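PDB 2F5X: BugD from Bordetella pertussis Tohama I, which binds aspartic acid as a periplasmic solute receptor, probably serving uptake in the manner of the tripartite tricarboxylate transporter family. Local coordinates for residues Val22-Ala27 / Leu78-Gly83. Numbering follows the deposited sequence.
Sequences VVPFAA and LLMHAG. With ASP (aspartic acid), chain D.
Two neighbouring parallel strands of a periplasmic binding protein, 19-23 and 76-81, run out at their C-terminal ends into the aspartic acid pocket, where Phe25 and His81 line the site together. Val22 pairs with Leu78, and of the two backbone hydrogen bonds flanking this bridge one is nearly straight, from Leu79 N to Val22 O (2.9 Å, 167°), while the other joins Val22 to Ile77. Beyond it the backbones diverge. Pro24, which has no N-H to continue the ladder, puts CD 3.2 Å from Leu79 O, while its CG packs on Leu78 CD1 at 3.6 Å, the two side chains crossing at about a right angle. The same CG touches the selenium of selenomethionine Met80. Bent at chi2 (51°), the Met80 chain brings SE round to Phe25 CE2 (3.6 Å), a Met-aromatic contact made obliquely to the ring. The Phe25 and His81 planes are nearly parallel, but the rings are slid so far apart that they barely overlap; Phe25 CE2 and His81 NE2 nevertheless approach to 3.3 Å. The ligand CA lies 3.4 Å above the Phe25 ring plane, over its centre. His81 uses both ring nitrogens: ND1 accepts from Gly83 N in the ring plane (2.9 Å), a capping bond at the turn into helix 83-86, and NE2 donates to ASP OD2 of the ligand's side-chain carboxylate at 2.7 Å, through a bent bond (141°). His239 adds an edge-to-face contact to the imidazole, while Thr31, Ala150, Ser151, Thr174 and Gln192 supply further hydrogen bonds to the ligand. This pattern is consistent with a proton on NE2; the two bonds together probably fix the rotation of the imidazole, and the one to ND1 its donor side, whereas Phe25 offers the ligand an apolar ring face.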
ATOM      1  N   VAL A  22     -13.329   4.553   2.972  1.00 11.94           N
ATOM      2  CA  VAL A  22     -12.223   5.156   3.711  1.00 10.90           C
ATOM      3  C   VAL A  22     -10.886   4.632   3.197  1.00 10.28           C
ATOM      4  O   VAL A  22     -10.666   3.418   3.125  1.00 10.20           O
ATOM      5  CB  VAL A  22     -12.367   4.882   5.234  1.00 10.91           C
ATOM      6  CG1 VAL A  22     -11.125   5.354   6.034  1.00 11.25           C
ATOM      7  CG2 VAL A  22     -13.673   5.512   5.764  1.00 11.81           C
ATOM      8  N   VAL A  23     -10.008   5.568   2.850  1.00  9.32           N
ATOM      9  CA  VAL A  23      -8.622   5.294   2.481  1.00  8.96           C
ATOM     10  C   VAL A  23      -7.770   5.869   3.618  1.00  8.52           C
ATOM     11  O   VAL A  23      -7.786   7.081   3.826  1.00  8.52           O
ATOM     12  CB  VAL A  23      -8.280   6.012   1.152  1.00  8.80           C
ATOM     13  CG1 VAL A  23      -6.772   5.999   0.880  1.00  8.66           C
ATOM     14  CG2 VAL A  23      -9.032   5.368   0.004  1.00 10.05           C
ATOM     15  N   PRO A  24      -7.088   5.028   4.401  1.00  8.49           N
ATOM     16  CA  PRO A  24      -6.322   5.514   5.564  1.00  8.19           C
ATOM     17  C   PRO A  24      -5.033   6.300   5.280  1.00  8.54           C
ATOM     18  O   PRO A  24      -4.079   6.222   6.063  1.00  8.66           O
ATOM     19  CB  PRO A  24      -6.001   4.217   6.318  1.00  7.89           C
ATOM     20  CG  PRO A  24      -7.105   3.249   5.857  1.00  8.00           C
ATOM     21  CD  PRO A  24      -7.111   3.554   4.357  1.00  8.36           C
ATOM     22  N   PHE A  25      -5.018   7.070   4.193  1.00  8.39           N
ATOM     23  CA  PHE A  25      -3.844   7.849   3.796  1.00  9.02           C
ATOM     24  C   PHE A  25      -4.253   9.112   3.079  1.00  8.95           C
ATOM     25  O   PHE A  25      -5.384   9.229   2.597  1.00  9.14           O
ATOM     26  CB  PHE A  25      -2.940   7.027   2.870  1.00  8.63           C
ATOM     27  CG  PHE A  25      -2.354   5.815   3.534  1.00  8.80           C
ATOM     28  CD1 PHE A  25      -1.278   5.941   4.414  1.00  9.03           C
ATOM     29  CD2 PHE A  25      -2.889   4.560   3.302  1.00  9.17           C
ATOM     30  CE1 PHE A  25      -0.750   4.829   5.051  1.00  9.04           C
ATOM     31  CE2 PHE A  25      -2.360   3.433   3.930  1.00  9.79           C
ATOM     32  CZ  PHE A  25      -1.285   3.566   4.803  1.00  8.68           C
ATOM     33  N   ALA A  26      -3.311  10.048   2.996  1.00  9.34           N
ATOM     34  CA  ALA A  26      -3.545  11.331   2.353  1.00  9.71           C
ATOM     35  C   ALA A  26      -4.007  11.172   0.911  1.00  9.81           C
ATOM     36  O   ALA A  26      -3.572  10.265   0.194  1.00  9.29           O
ATOM     37  CB  ALA A  26      -2.269  12.168   2.413  1.00  9.68           C
ATOM     38  N   ALA A  27      -4.898  12.067   0.498  1.00 10.00           N
ATOM     39  CA  ALA A  27      -5.378  12.114  -0.878  1.00 10.82           C
ATOM     40  C   ALA A  27      -4.215  12.304  -1.851  1.00 10.65           C
ATOM     41  O   ALA A  27      -3.215  12.952  -1.522  1.00 11.30           O
ATOM     42  CB  ALA A  27      -6.363  13.257  -1.022  1.00 10.83           C
ATOM     43  N   LEU A  78     -13.868  -0.011   3.987  1.00 10.25           N
ATOM     44  CA  LEU A  78     -12.445   0.279   4.078  1.00  9.29           C
ATOM     45  C   LEU A  78     -11.732  -0.214   2.832  1.00  9.25           C
ATOM     46  O   LEU A  78     -11.937  -1.349   2.421  1.00  9.06           O
ATOM     47  CB  LEU A  78     -11.860  -0.428   5.307  1.00  8.97           C
ATOM     48  CG  LEU A  78     -10.348  -0.327   5.514  1.00  8.23           C
ATOM     49  CD1 LEU A  78      -9.973   1.105   5.893  1.00  8.65           C
ATOM     50  CD2 LEU A  78      -9.903  -1.327   6.584  1.00  8.85           C
ATOM     51  N   LEU A  79     -10.905   0.641   2.232  1.00  8.88           N
ATOM     52  CA  LEU A  79      -9.943   0.171   1.242  1.00  9.34           C
ATOM     53  C   LEU A  79      -8.568   0.333   1.858  1.00  8.92           C
ATOM     54  O   LEU A  79      -8.123   1.452   2.124  1.00  9.57           O
ATOM     55  CB  LEU A  79     -10.034   0.931  -0.088  1.00  9.97           C
ATOM     56  CG  LEU A  79      -9.017   0.369  -1.104  1.00 11.90           C
ATOM     57  CD1 LEU A  79      -9.503  -0.960  -1.756  1.00 13.75           C
ATOM     58  CD2 LEU A  79      -8.648   1.392  -2.146  1.00 16.10           C
HETATM   59  N   MSE A  80      -7.909  -0.787   2.112  1.00  8.43           N
HETATM   60  CA  MSE A  80      -6.626  -0.764   2.801  1.00  8.27           C
HETATM   61  C   MSE A  80      -5.711  -1.830   2.213  1.00  8.32           C
HETATM   62  O   MSE A  80      -6.180  -2.817   1.654  1.00  8.84           O
HETATM   63  CB  MSE A  80      -6.846  -0.973   4.313  1.00  8.44           C
HETATM   64  CG  MSE A  80      -5.586  -0.880   5.201  1.00  8.83           C
HETATM   65 SE   MSE A  80      -4.497   0.722   4.918  1.00  9.60          SE
HETATM   66  CE  MSE A  80      -2.955   0.171   6.009  1.00  8.47           C
ATOM     67  N   HIS A  81      -4.408  -1.621   2.356  1.00  7.91           N
ATOM     68  CA  HIS A  81      -3.414  -2.512   1.781  1.00  7.46           C
ATOM     69  C   HIS A  81      -2.765  -3.422   2.821  1.00  7.55           C
ATOM     70  O   HIS A  81      -3.243  -3.503   3.960  1.00  7.75           O
ATOM     71  CB  HIS A  81      -2.389  -1.714   0.967  1.00  7.49           C
ATOM     72  CG  HIS A  81      -1.609  -0.704   1.755  1.00  8.05           C
ATOM     73  ND1 HIS A  81      -0.999  -0.995   2.960  1.00  8.03           N
ATOM     74  CD2 HIS A  81      -1.303   0.586   1.480  1.00  8.78           C
ATOM     75  CE1 HIS A  81      -0.350   0.073   3.391  1.00  7.97           C
ATOM     76  NE2 HIS A  81      -0.520   1.047   2.511  1.00  8.19           N
ATOM     77  N   ALA A  82      -1.694  -4.108   2.420  1.00  7.82           N
ATOM     78  CA  ALA A  82      -0.986  -5.079   3.261  1.00  7.85           C
ATOM     79  C   ALA A  82      -0.576  -4.546   4.640  1.00  8.18           C
ATOM     80  O   ALA A  82      -0.315  -5.331   5.558  1.00  8.50           O
ATOM     81  CB  ALA A  82       0.241  -5.628   2.516  1.00  8.22           C
ATOM     82  N   GLY A  83      -0.506  -3.225   4.783  1.00  8.10           N
ATOM     83  CA  GLY A  83      -0.264  -2.606   6.082  1.00  8.27           C
ATOM     84  C   GLY A  83      -1.288  -3.033   7.121  1.00  7.94           C
ATOM     85  O   GLY A  83      -1.001  -3.038   8.320  1.00  7.86           O
TER
HETATM   86  N   ASP D 901      -0.383   3.373   0.425  1.00  7.83           N
HETATM   87  CA  ASP D 901      -0.050   4.591   1.221  1.00  7.79           C
HETATM   88  C   ASP D 901      -0.705   5.837   0.645  1.00  8.12           C
HETATM   89  O   ASP D 901      -0.229   6.966   0.874  1.00  8.63           O
HETATM   90  CB  ASP D 901       1.458   4.787   1.294  1.00  7.59           C
HETATM   91  CG  ASP D 901       2.144   3.695   2.073  1.00  7.57           C
HETATM   92  OD1 ASP D 901       3.394   3.630   2.008  1.00  7.40           O
HETATM   93  OD2 ASP D 901       1.509   2.866   2.776  1.00  8.41           O
HETATM   94  OXT ASP D 901      -1.710   5.696  -0.053  1.00  8.21           O